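Aminotransferase, class I (Staphylococcus aureus, PDB 2O1B) probably catalyses the pyridoxal-phosphate-dependent transfer of an amino group between an amino acid such as aspartate and a 2-oxo acid. Local coordinates at residues Gln92-Phe97 with Val262-Gly267; Gly45-Ile50 with Ala393-Glu398; Glu201-Ala206 with Leu236-Gly241; Pro165-Asp170 with Tyr338-Thr343. All coordinates share one frame; numbering follows the deposited sequence.

How the interactions relate
From the N terminus, 45-50 is the first segment met, and its partner 393-398 lies near the C terminus. Interaction 2 therefore closes a loop around the other three. Residues 92-97 come next and close on 262-267 in interaction 1, which ties a helix to the seven-stranded sheet. The segment 165-170 lies inside that loop but meets 338-343 beyond it, so interactions 1 and 4 cross. Interaction 4 joins a loop after strand 156-161 to the four-stranded antiparallel sheet. Interaction 3, 201-206 with 236-241, is nested inside all the others. It touches interaction 1 through Leu236 and the backbone of Gly267, and interaction 4 through Val202 and Leu168.

Interaction 1. Residues Gln92-Phe97 with Val262-Gly267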
loop_
_atom_site.group_PDB
_atom_site.type_symbol
_atom_site.label_atom_id
_atom_site.label_comp_id
_atom_site.label_asym_id
_atom_site.label_seq_id
_atom_site.Cartn_x
_atom_site.Cartn_y
_atom_site.Cartn_z
ATOM N N GLN A 92 6.761 9.759 17.259
ATOM C CA GLN A 92 6.708 10.759 18.312
ATOM C C GLN A 92 5.724 11.890 18.015
ATOM O O GLN A 92 5.066 12.387 18.929
ATOM C CB GLN A 92 8.103 11.321 18.581
ATOM C CG GLN A 92 8.177 12.261 19.774
ATOM C CD GLN A 92 8.005 11.545 21.107
ATOM O OE1 GLN A 92 8.731 10.606 21.409
ATOM N NE2 GLN A 92 7.059 12.004 21.915
ATOM N N ALA A 93 5.637 12.314 16.753
ATOM C CA ALA A 93 4.686 13.369 16.371
ATOM C C ALA A 93 3.253 12.873 16.540
ATOM O O ALA A 93 2.360 13.649 16.874
ATOM C CB ALA A 93 4.925 13.838 14.944
ATOM N N ILE A 94 3.065 11.573 16.334
ATOM C CA ILE A 94 1.777 10.917 16.524
ATOM C C ILE A 94 1.349 10.898 17.991
ATOM O O ILE A 94 0.225 11.290 18.313
ATOM C CB ILE A 94 1.785 9.471 15.956
ATOM C CG1 ILE A 94 1.806 9.501 14.419
ATOM C CG2 ILE A 94 0.562 8.695 16.433
ATOM C CD1 ILE A 94 2.216 8.181 13.767
ATOM N N VAL A 95 2.227 10.430 18.881
ATOM C CA VAL A 95 1.865 10.358 20.306
ATOM C C VAL A 95 1.674 11.744 20.910
ATOM O O VAL A 95 0.787 11.938 21.746
ATOM C CB VAL A 95 2.857 9.506 21.169
ATOM C CG1 VAL A 95 3.076 8.128 20.556
ATOM C CG2 VAL A 95 4.179 10.212 21.376
ATOM N N ASP A 96 2.509 12.698 20.483
ATOM C CA ASP A 96 2.403 14.099 20.909
ATOM C C ASP A 96 1.069 14.714 20.497
ATOM O O ASP A 96 0.435 15.423 21.281
ATOM C CB ASP A 96 3.525 14.948 20.309
ATOM C CG ASP A 96 4.898 14.683 20.940
ATOM O OD1 ASP A 96 5.009 13.918 21.931
ATOM O OD2 ASP A 96 5.880 15.257 20.422
ATOM N N PHE A 97 0.668 14.463 19.248
ATOM C CA PHE A 97 -0.616 14.927 18.724
ATOM C C PHE A 97 -1.750 14.367 19.580
ATOM O O PHE A 97 -2.541 15.125 20.143
ATOM C CB PHE A 97 -0.743 14.504 17.256
ATOM C CG PHE A 97 -2.032 14.915 16.590
ATOM C CD1 PHE A 97 -2.191 16.202 16.080
ATOM C CD2 PHE A 97 -3.057 13.996 16.407
ATOM C CE1 PHE A 97 -3.379 16.580 15.435
ATOM C CE2 PHE A 97 -4.243 14.369 15.765
ATOM C CZ PHE A 97 -4.394 15.665 15.273
ATOM N N VAL A 262 -1.263 9.319 3.598
ATOM C CA VAL A 262 -0.647 9.186 4.916
ATOM C C VAL A 262 -1.672 9.270 6.053
ATOM O O VAL A 262 -2.536 10.150 6.073
ATOM C CB VAL A 262 0.494 10.223 5.126
ATOM C CG1 VAL A 262 -0.031 11.651 5.017
ATOM C CG2 VAL A 262 1.183 9.988 6.467
ATOM N N GLY A 263 -1.573 8.329 6.984
ATOM C CA GLY A 263 -2.436 8.273 8.162
ATOM C C GLY A 263 -1.765 7.389 9.198
ATOM O O GLY A 263 -0.600 7.010 9.037
ATOM N N PHE A 264 -2.488 7.070 10.269
ATOM C CA PHE A 264 -1.956 6.172 11.290
ATOM C C PHE A 264 -3.050 5.498 12.099
ATOM O O PHE A 264 -4.169 6.011 12.193
ATOM C CB PHE A 264 -0.959 6.891 12.211
ATOM C CG PHE A 264 -1.513 8.103 12.896
ATOM C CD1 PHE A 264 -1.318 9.370 12.359
ATOM C CD2 PHE A 264 -2.197 7.986 14.099
ATOM C CE1 PHE A 264 -1.826 10.503 13.001
ATOM C CE2 PHE A 264 -2.695 9.107 14.749
ATOM C CZ PHE A 264 -2.503 10.373 14.196
ATOM N N ALA A 265 -2.708 4.331 12.647
ATOM C CA ALA A 265 -3.534 3.604 13.590
ATOM C C ALA A 265 -2.916 3.789 14.961
ATOM O O ALA A 265 -1.686 3.843 15.097
ATOM C CB ALA A 265 -3.589 2.127 13.237
ATOM N N VAL A 266 -3.773 3.862 15.974
ATOM C CA VAL A 266 -3.336 4.134 17.346
ATOM C C VAL A 266 -4.194 3.343 18.331
ATOM O O VAL A 266 -5.400 3.210 18.145
ATOM C CB VAL A 266 -3.343 5.670 17.638
ATOM C CG1 VAL A 266 -3.802 5.978 19.028
ATOM C CG2 VAL A 266 -1.972 6.275 17.388
ATOM N N GLY A 267 -3.567 2.756 19.354
ATOM C CA GLY A 267 -4.328 2.053 20.400
ATOM C C GLY A 267 -3.939 0.638 20.799
ATOM O O GLY A 267 -2.752 0.348 21.012
#
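Ile94 packs over one face of the Phe264 ring, and this pair makes the tight part of the contact. CG2 of Ile94 sits 3.9 Å from the centroid of the Phe264 ring, 22° off its normal, which is a CH-pi contact. The other branch of the isoleucine covers the base of the same ring. Its CG1 is 3.7 Å from Phe264 CD1, and its CD1 is 3.8 Å from Phe264 CB. CG2 stands anti to the backbone N (chi1 of Ile94 -71°, measured to CG1), and both branches can thus rest on the ring together. Val266 is modelled in two conformers, so its touch on Ile94 CG2 is less certain. Phe264 and Val266 are two apart on the strand, so both point to the helix.

Helix 88-102 packs here on strand 263-267 of the seven-stranded mixed sheet of the PLP-binding large domain, the fold of class I aminotransferases. Strand 263-267 is antiparallel to both its neighbours. The short axes lie 10.5 Å apart and cross at -60°. Tyr249, on the adjacent strand 245-250, meets the rings of both Phe97 and Phe264, and Val112 and Ile114 of strand 112-115 also touch Ile94.

One turn on from Ile94 the fit is looser. Phe97 comes to the edge of the Phe264 ring, with its CD2 4.3 Å from Phe264 CZ. The partly exposed residues Gln92 and Asp96 make the solvent side. There Gln92 NE2 donates to Asp96 OD1 at 2.8 Å, from above the carboxylate plane.

Interaction 2. Residues Gly45-Ile50 with Ala393-Glu398; sequences GPLPLI and AIRLTE
The carbonyl oxygen of Pro48 is gripped by both terminal nitrogens of Arg395. NH2 of Arg395 lies 2.8 Å from Pro48 O, in the carbonyl plane and on a lone pair. NH1 of Arg395 is 2.9 Å from Pro48 O and approaches nearly along the C=O axis. Their N-H...O angles are 150° and 140°, so neither bond is straight. The oxygen lies in the guanidinium plane. The arginine chain is extended from CG to NE, and this carries its flat end from the helix to the loop.

Apolar groups cover the two faces of the guanidinium. CD1 of Ile50 sits over the centre of one, 3.6 Å from Arg395 CZ. CB of Leu47 covers the other nearer the rim, 3.8 Å from Arg395 NH2. Helix 388-397 is the last helix of the chain, and here it holds the loop that leads into strand 50-51. That strand pairs in parallel with strand 362-363, whose Ile362 also touches Arg395. NH2 has a second partner in Glu391, one turn back on the same helix, which forms a salt bridge with it. Glu391 would partly balance the arginine's charge and, with Pro48 O, help to fix the rotation of its flat end.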
loop_
_atom_site.group_PDB
_atom_site.type_symbol
_atom_site.label_atom_id
_atom_site.label_comp_id
_atom_site.label_asym_id
_atom_site.label_seq_id
_atom_site.Cartn_x
_atom_site.Cartn_y
_atom_site.Cartn_z
ATOM N N GLY A 45 -26.284 17.217 -17.233
ATOM C CA GLY A 45 -27.369 17.906 -17.920
ATOM C C GLY A 45 -26.921 19.213 -18.553
ATOM O O GLY A 45 -25.724 19.478 -18.639
ATOM N N PRO A 46 -27.883 20.043 -18.993
ATOM C CA PRO A 46 -27.616 21.327 -19.660
ATOM C C PRO A 46 -26.789 22.325 -18.842
ATOM O O PRO A 46 -25.907 22.991 -19.389
ATOM C CB PRO A 46 -29.018 21.898 -19.893
ATOM C CG PRO A 46 -29.913 21.140 -18.973
ATOM C CD PRO A 46 -29.328 19.781 -18.883
ATOM N N LEU A 47 -27.080 22.412 -17.546
ATOM C CA LEU A 47 -26.470 23.394 -16.656
ATOM C C LEU A 47 -24.996 23.071 -16.392
ATOM O O LEU A 47 -24.600 21.913 -16.472
ATOM C CB LEU A 47 -27.253 23.445 -15.337
ATOM C CG LEU A 47 -28.631 24.126 -15.256
ATOM C CD1 LEU A 47 -29.494 23.955 -16.496
ATOM C CD2 LEU A 47 -29.382 23.629 -14.035
ATOM N N PRO A 48 -24.167 24.095 -16.112
ATOM C CA PRO A 48 -22.801 23.798 -15.674
ATOM C C PRO A 48 -22.788 22.850 -14.473
ATOM O O PRO A 48 -23.593 22.999 -13.551
ATOM C CB PRO A 48 -22.249 25.174 -15.292
ATOM C CG PRO A 48 -23.024 26.125 -16.127
ATOM C CD PRO A 48 -24.405 25.546 -16.217
ATOM N N LEU A 49 -21.879 21.879 -14.505
ATOM C CA LEU A 49 -21.817 20.823 -13.501
ATOM C C LEU A 49 -21.299 21.317 -12.156
ATOM O O LEU A 49 -20.309 22.048 -12.089
ATOM C CB LEU A 49 -20.950 19.658 -14.003
ATOM C CG LEU A 49 -20.844 18.399 -13.138
ATOM C CD1 LEU A 49 -22.139 17.586 -13.149
ATOM C CD2 LEU A 49 -19.657 17.544 -13.593
ATOM N N ILE A 50 -22.004 20.928 -11.093
ATOM C CA ILE A 50 -21.516 21.058 -9.723
ATOM C C ILE A 50 -21.383 19.638 -9.171
ATOM O O ILE A 50 -22.362 18.894 -9.094
ATOM C CB ILE A 50 -22.452 21.918 -8.843
ATOM C CG1 ILE A 50 -22.686 23.284 -9.497
ATOM C CG2 ILE A 50 -21.875 22.087 -7.437
ATOM C CD1 ILE A 50 -23.864 24.057 -8.938
ATOM N N ALA A 393 -27.445 25.227 -3.897
ATOM C CA ALA A 393 -28.526 25.353 -2.927
ATOM C C ALA A 393 -29.812 25.808 -3.600
ATOM O O ALA A 393 -30.862 25.205 -3.408
ATOM C CB ALA A 393 -28.138 26.314 -1.816
ATOM N N ILE A 394 -29.714 26.865 -4.399
ATOM C CA ILE A 394 -30.860 27.408 -5.128
ATOM C C ILE A 394 -31.408 26.417 -6.154
ATOM O O ILE A 394 -32.623 26.344 -6.357
ATOM C CB ILE A 394 -30.527 28.762 -5.800
ATOM C CG1 ILE A 394 -30.064 29.773 -4.745
ATOM C CG2 ILE A 394 -31.748 29.313 -6.535
ATOM C CD1 ILE A 394 -29.666 31.144 -5.298
ATOM N N ARG A 395 -30.514 25.662 -6.789
ATOM C CA ARG A 395 -30.913 24.588 -7.704
ATOM C C ARG A 395 -31.782 23.557 -6.985
ATOM O O ARG A 395 -32.843 23.178 -7.481
ATOM C CB ARG A 395 -29.691 23.893 -8.319
ATOM C CG ARG A 395 -28.987 24.689 -9.407
ATOM C CD ARG A 395 -27.997 23.808 -10.152
ATOM N NE ARG A 395 -27.087 24.593 -10.983
ATOM C CZ ARG A 395 -26.099 24.077 -11.708
ATOM N NH1 ARG A 395 -25.884 22.766 -11.721
ATOM N NH2 ARG A 395 -25.319 24.877 -12.420
ATOM N N LEU A 396 -31.322 23.129 -5.810
ATOM C CA LEU A 396 -32.006 22.123 -4.995
ATOM C C LEU A 396 -33.341 22.572 -4.392
ATOM O O LEU A 396 -34.291 21.787 -4.333
ATOM C CB LEU A 396 -31.074 21.630 -3.891
ATOM C CG LEU A 396 -29.967 20.696 -4.377
ATOM C CD1 LEU A 396 -28.927 20.502 -3.295
ATOM C CD2 LEU A 396 -30.563 19.360 -4.802
ATOM N N THR A 397 -33.409 23.828 -3.951
ATOM C CA THR A 397 -34.636 24.384 -3.357
ATOM C C THR A 397 -35.784 24.492 -4.368
ATOM O O THR A 397 -36.958 24.429 -3.998
ATOM C CB THR A 397 -34.392 25.758 -2.697
ATOM O OG1 THR A 397 -33.834 26.661 -3.655
ATOM C CG2 THR A 397 -33.447 25.630 -1.525
ATOM N N GLU A 398 -35.434 24.654 -5.643
ATOM C CA GLU A 398 -36.403 24.626 -6.739
ATOM C C GLU A 398 -37.182 23.302 -6.766
ATOM O O GLU A 398 -38.287 23.231 -7.310
ATOM C CB GLU A 398 -35.684 24.862 -8.074
ATOM C CG GLU A 398 -36.591 25.217 -9.254
ATOM C CD GLU A 398 -37.100 23.998 -10.034
ATOM O OE1 GLU A 398 -36.564 22.885 -9.851
ATOM O OE2 GLU A 398 -38.033 24.157 -10.841
#

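Interaction 3. Residues Glu201-Ala206 with Leu236-Gly241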
loop_
_atom_site.group_PDB
_atom_site.type_symbol
_atom_site.label_atom_id
_atom_site.label_comp_id
_atom_site.label_asym_id
_atom_site.label_seq_id
_atom_site.Cartn_x
_atom_site.Cartn_y
_atom_site.Cartn_z
ATOM N N GLU A 201 -19.630 9.369 26.270
ATOM C CA GLU A 201 -20.551 8.403 26.854
ATOM C C GLU A 201 -20.964 7.301 25.884
ATOM O O GLU A 201 -21.156 6.161 26.307
ATOM C CB GLU A 201 -21.792 9.107 27.414
ATOM C CG GLU A 201 -21.544 9.928 28.695
ATOM C CD GLU A 201 -20.724 11.196 28.442
ATOM O OE1 GLU A 201 -19.883 11.552 29.293
ATOM O OE2 GLU A 201 -20.920 11.838 27.391
ATOM N N VAL A 202 -21.117 7.619 24.594
ATOM C CA VAL A 202 -21.489 6.554 23.644
ATOM C C VAL A 202 -20.301 5.594 23.434
ATOM O O VAL A 202 -20.494 4.395 23.232
ATOM C CB VAL A 202 -22.191 7.022 22.301
ATOM C CG1 VAL A 202 -22.605 8.499 22.330
ATOM C CG2 VAL A 202 -21.376 6.696 21.063
ATOM N N PHE A 203 -19.084 6.126 23.536
ATOM C CA PHE A 203 -17.887 5.285 23.528
ATOM C C PHE A 203 -17.801 4.471 24.831
ATOM O O PHE A 203 -17.471 3.280 24.800
ATOM C CB PHE A 203 -16.609 6.104 23.272
ATOM C CG PHE A 203 -16.425 6.538 21.821
ATOM C CD1 PHE A 203 -16.723 5.674 20.768
ATOM C CD2 PHE A 203 -15.931 7.806 21.517
ATOM C CE1 PHE A 203 -16.552 6.070 19.431
ATOM C CE2 PHE A 203 -15.747 8.217 20.185
ATOM C CZ PHE A 203 -16.061 7.342 19.141
ATOM N N ASP A 204 -18.136 5.094 25.964
ATOM C CA ASP A 204 -18.183 4.367 27.233
ATOM C C ASP A 204 -19.054 3.120 27.110
ATOM O O ASP A 204 -18.669 2.048 27.576
ATOM C CB ASP A 204 -18.692 5.254 28.377
ATOM C CG ASP A 204 -17.683 6.329 28.798
ATOM O OD1 ASP A 204 -18.065 7.253 29.545
ATOM O OD2 ASP A 204 -16.509 6.245 28.395
ATOM N N GLU A 205 -20.216 3.269 26.481
ATOM C CA GLU A 205 -21.195 2.185 26.388
ATOM C C GLU A 205 -20.679 1.034 25.520
ATOM O O GLU A 205 -20.871 -0.139 25.853
ATOM C CB GLU A 205 -22.547 2.698 25.862
ATOM C CG GLU A 205 -23.690 1.705 26.103
ATOM C CD GLU A 205 -25.001 2.076 25.421
ATOM O OE1 GLU A 205 -25.134 3.206 24.900
ATOM O OE2 GLU A 205 -25.913 1.218 25.405
ATOM N N ALA A 206 -20.015 1.389 24.425
ATOM C CA ALA A 206 -19.478 0.432 23.459
ATOM C C ALA A 206 -18.384 -0.383 24.121
ATOM O O ALA A 206 -18.383 -1.614 24.048
ATOM C CB ALA A 206 -18.929 1.171 22.249
ATOM N N LEU A 236 -10.256 6.397 22.365
ATOM C CA LEU A 236 -9.161 6.097 23.287
ATOM C C LEU A 236 -9.105 7.015 24.507
ATOM O O LEU A 236 -8.365 6.733 25.448
ATOM C CB LEU A 236 -7.811 6.083 22.565
ATOM C CG LEU A 236 -7.640 5.163 21.353
ATOM C CD1 LEU A 236 -6.195 5.199 20.923
ATOM C CD2 LEU A 236 -8.055 3.758 21.667
ATOM N N ALA A 237 -9.885 8.097 24.507
ATOM C CA ALA A 237 -9.975 8.973 25.687
ATOM C C ALA A 237 -11.016 8.471 26.689
ATOM O O ALA A 237 -11.085 8.949 27.826
ATOM C CB ALA A 237 -10.262 10.416 25.280
ATOM N N SER A 238 -11.837 7.519 26.264
ATOM C CA SER A 238 -12.756 6.852 27.184
ATOM C C SER A 238 -11.972 5.829 27.998
ATOM O O SER A 238 -11.116 5.143 27.457
ATOM C CB SER A 238 -13.887 6.165 26.415
ATOM O OG SER A 238 -14.851 7.101 25.960
ATOM N N GLU A 239 -12.245 5.738 29.296
ATOM C CA GLU A 239 -11.556 4.780 30.156
ATOM C C GLU A 239 -11.639 3.375 29.560
ATOM O O GLU A 239 -12.706 2.955 29.116
ATOM C CB GLU A 239 -12.141 4.804 31.573
ATOM C CG GLU A 239 -11.180 4.264 32.628
ATOM C CD GLU A 239 -11.832 4.026 33.981
ATOM O OE1 GLU A 239 -12.760 4.779 34.355
ATOM O OE2 GLU A 239 -11.400 3.082 34.681
ATOM N N ASN A 240 -10.502 2.676 29.522
ATOM C CA ASN A 240 -10.414 1.302 28.985
ATOM C C ASN A 240 -10.499 1.188 27.448
ATOM O O ASN A 240 -10.533 0.076 26.912
ATOM C CB ASN A 240 -11.462 0.356 29.629
ATOM C CG ASN A 240 -11.419 0.358 31.150
ATOM O OD1 ASN A 240 -10.354 0.231 31.754
ATOM N ND2 ASN A 240 -12.589 0.484 31.780
ATOM N N GLY A 241 -10.520 2.327 26.748
ATOM C CA GLY A 241 -10.599 2.352 25.280
ATOM C C GLY A 241 -9.568 1.479 24.577
ATOM O O GLY A 241 -9.905 0.704 23.672
HETATM O O HOH W 1 -14.487 7.246 30.171
HETATM O O HOH W 2 -15.122 3.749 29.511
#
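Ser238 and Asp204 make the main contact, and the loop reaches them after Leu236. The side chain of Leu236 turns away from helix 200-210 and packs instead against the CA of Gly267, at the end of strand 263-267. Ser238 follows and points to the helix. Its OG lies 3.1 Å from Asp204 OD2 and 3.4 Å from Phe203 CB. The hydroxyl also has a weak hydrogen bond with Lys200 O. The first torsion of Ser238 (chi1 -76°) places OG beside its own backbone N and turns it to Asp204 and the CB of Phe203. The ring of Phe203 leads away from the loop and meets His219 edge-to-face.

Ser238 also opens a type II beta turn that ends at Gly241, where Gly241 N bonds to Ser238 O at 3.0 Å. The turn lies between strand 216-220 and helix 241-244 in the large domain. It packs against helix 200-210, which comes just before strand 216-220.

Glu239, the next residue, does not reach the helix with its side chain. Its backbone is joined to Asp204 through two waters. One water accepts from Glu239 N at 2.8 Å and donates to Asp204 OD2 at 2.9 Å. The other donates to Glu239 O at 2.6 Å and to Asp204 OD2 at 3.1 Å. Both waters thus use the same carboxylate oxygen that faces Ser238. At Asn240 the backbone takes positive phi, 74°, as the third residue of a type II turn does, and its side chain touches Ile207 of the helix.

Interaction 4. Residues Pro165-Asp170 with Tyr338-Thr343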
loop_
_atom_site.group_PDB
_atom_site.type_symbol
_atom_site.label_atom_id
_atom_site.label_comp_id
_atom_site.label_asym_id
_atom_site.label_seq_id
_atom_site.Cartn_x
_atom_site.Cartn_y
_atom_site.Cartn_z
ATOM N N PRO A 165 -32.597 10.450 13.938
ATOM C CA PRO A 165 -31.731 11.515 13.468
ATOM C C PRO A 165 -30.260 11.377 13.868
ATOM O O PRO A 165 -29.408 12.084 13.322
ATOM C CB PRO A 165 -32.317 12.767 14.139
ATOM C CG PRO A 165 -33.510 12.329 14.900
ATOM C CD PRO A 165 -33.364 10.874 15.121
ATOM N N HIS A 166 -29.956 10.488 14.808
ATOM C CA HIS A 166 -28.654 10.547 15.474
ATOM C C HIS A 166 -27.686 9.412 15.122
ATOM O O HIS A 166 -26.484 9.534 15.373
ATOM C CB HIS A 166 -28.839 10.717 16.989
ATOM C CG HIS A 166 -29.567 11.975 17.365
ATOM N ND1 HIS A 166 -29.019 13.228 17.186
ATOM C CD2 HIS A 166 -30.794 12.176 17.898
ATOM C CE1 HIS A 166 -29.874 14.148 17.598
ATOM N NE2 HIS A 166 -30.959 13.536 18.038
ATOM N N TYR A 167 -28.203 8.336 14.530
ATOM C CA TYR A 167 -27.377 7.236 14.014
ATOM C C TYR A 167 -26.335 6.702 15.010
ATOM O O TYR A 167 -25.150 6.547 14.679
ATOM C CB TYR A 167 -26.699 7.644 12.691
ATOM C CG TYR A 167 -27.664 7.822 11.547
ATOM C CD1 TYR A 167 -28.034 9.097 11.108
ATOM C CD2 TYR A 167 -28.223 6.708 10.906
ATOM C CE1 TYR A 167 -28.925 9.260 10.045
ATOM C CE2 TYR A 167 -29.107 6.860 9.850
ATOM C CZ TYR A 167 -29.453 8.139 9.422
ATOM O OH TYR A 167 -30.338 8.269 8.378
ATOM N N LEU A 168 -26.781 6.436 16.238
ATOM C CA LEU A 168 -25.919 5.873 17.268
ATOM C C LEU A 168 -26.244 4.380 17.431
ATOM O O LEU A 168 -27.386 3.973 17.195
ATOM C CB LEU A 168 -26.126 6.625 18.585
ATOM C CG LEU A 168 -25.686 8.090 18.696
ATOM C CD1 LEU A 168 -25.900 8.579 20.137
ATOM C CD2 LEU A 168 -24.225 8.299 18.252
ATOM N N PRO A 169 -25.252 3.556 17.831
ATOM C CA PRO A 169 -25.543 2.129 17.934
ATOM C C PRO A 169 -26.549 1.846 19.036
ATOM O O PRO A 169 -26.580 2.554 20.048
ATOM C CB PRO A 169 -24.188 1.514 18.310
ATOM C CG PRO A 169 -23.168 2.567 17.984
ATOM C CD PRO A 169 -23.866 3.855 18.219
ATOM N N ASP A 170 -27.378 0.828 18.831
ATOM C CA ASP A 170 -28.243 0.344 19.892
ATOM C C ASP A 170 -27.939 -1.129 20.093
ATOM O O ASP A 170 -28.487 -2.001 19.401
ATOM C CB ASP A 170 -29.726 0.555 19.574
ATOM C CG ASP A 170 -30.632 0.200 20.759
ATOM O OD1 ASP A 170 -31.820 0.567 20.740
ATOM O OD2 ASP A 170 -30.161 -0.436 21.722
ATOM N N TYR A 338 -20.317 16.715 4.821
ATOM C CA TYR A 338 -21.501 16.422 3.997
ATOM C C TYR A 338 -22.834 16.826 4.634
ATOM O O TYR A 338 -22.919 17.040 5.853
ATOM C CB TYR A 338 -21.571 14.930 3.643
ATOM C CG TYR A 338 -20.252 14.270 3.316
ATOM C CD1 TYR A 338 -19.735 14.298 2.019
ATOM C CD2 TYR A 338 -19.531 13.590 4.298
ATOM C CE1 TYR A 338 -18.522 13.678 1.709
ATOM C CE2 TYR A 338 -18.320 12.970 3.999
ATOM C CZ TYR A 338 -17.825 13.013 2.702
ATOM O OH TYR A 338 -16.625 12.396 2.402
ATOM N N VAL A 339 -23.878 16.922 3.806
ATOM C CA VAL A 339 -25.258 16.875 4.311
ATOM C C VAL A 339 -25.979 15.634 3.748
ATOM O O VAL A 339 -25.826 15.297 2.578
ATOM C CB VAL A 339 -26.032 18.205 4.071
ATOM C CG1 VAL A 339 -27.450 18.152 4.669
ATOM C CG2 VAL A 339 -25.274 19.383 4.685
ATOM N N TRP A 340 -26.715 14.947 4.619
ATOM C CA TRP A 340 -27.431 13.697 4.320
ATOM C C TRP A 340 -28.868 14.125 4.046
ATOM O O TRP A 340 -29.583 14.535 4.964
ATOM C CB TRP A 340 -27.309 12.781 5.552
ATOM C CG TRP A 340 -27.818 11.353 5.522
ATOM C CD1 TRP A 340 -28.645 10.775 6.444
ATOM C CD2 TRP A 340 -27.470 10.312 4.595
ATOM N NE1 TRP A 340 -28.853 9.450 6.146
ATOM C CE2 TRP A 340 -28.138 9.135 5.019
ATOM C CE3 TRP A 340 -26.652 10.253 3.458
ATOM C CZ2 TRP A 340 -28.042 7.928 4.323
ATOM C CZ3 TRP A 340 -26.554 9.043 2.761
ATOM C CH2 TRP A 340 -27.245 7.900 3.193
ATOM N N LEU A 341 -29.261 14.065 2.764
ATOM C CA LEU A 341 -30.532 14.608 2.263
ATOM C C LEU A 341 -31.499 13.483 1.922
ATOM O O LEU A 341 -31.116 12.522 1.264
ATOM C CB LEU A 341 -30.269 15.406 0.973
ATOM C CG LEU A 341 -31.095 16.579 0.416
ATOM C CD1 LEU A 341 -31.325 16.362 -1.071
ATOM C CD2 LEU A 341 -32.422 16.859 1.115
ATOM N N GLU A 342 -32.754 13.610 2.349
ATOM C CA GLU A 342 -33.807 12.680 1.922
ATOM C C GLU A 342 -34.071 12.788 0.426
ATOM O O GLU A 342 -34.059 13.888 -0.139
ATOM C CB GLU A 342 -35.118 12.954 2.674
ATOM C CG GLU A 342 -35.056 12.685 4.173
ATOM C CD GLU A 342 -36.431 12.461 4.804
ATOM O OE1 GLU A 342 -37.344 11.948 4.123
ATOM O OE2 GLU A 342 -36.594 12.806 5.989
ATOM N N THR A 343 -34.293 11.641 -0.217
ATOM C CA THR A 343 -34.878 11.628 -1.549
ATOM C C THR A 343 -36.384 11.918 -1.448
ATOM O O THR A 343 -37.019 11.606 -0.427
ATOM C CB THR A 343 -34.659 10.298 -2.288
ATOM O OG1 THR A 343 -35.318 9.229 -1.589
ATOM C CG2 THR A 343 -33.166 10.011 -2.456
#
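Tyr167, in a loop, has backbone angles in the left-handed helical region, with positive phi, while Trp340 has the extended backbone of strand 338-342, and only their side chains bridge the gap. The bridge is one hydrogen bond. NE1 of Trp340 donates to OH of Tyr167 at 2.9 Å, with an N-H...O angle of 151°. The hydroxyl oxygen lies at the edge of the indole, close to its plane, where the N-H points. Trp340 CG stands anti to the backbone N (chi1 -174°), and this swings the indole from the strand toward the loop.

The two side chains cross at about a right angle. Their rings meet obliquely, with the planes at 76°. Besides the polar bond there is apolar contact, with Tyr167 CE1 3.9 Å from Trp340 CD1. CZ of Tyr167 comes within 3.6 Å of Trp340 NE1.

Strand 338-342 belongs to the four-stranded antiparallel sheet of the small domain, built mostly from the C-terminal part of the chain in the aminotransferase fold. The loop 165-170 follows strand 156-161, an outermost strand of the large-domain sheet. The bond therefore joins a loop of the large domain to the sheet of the small one. Both side chains are buried. The indole also stacks on Tyr377 of strand 377-381, and that residue touches Tyr167 as well. The backbone O of Tyr167 accepts a hydrogen bond from Tyr189 OH. The strand also reaches the cofactor region: Tyr338 OH bonds to Tyr223 OH, and Tyr223 lines the PLP pocket. The side chain of Trp340 is about 12 Å from the PLP.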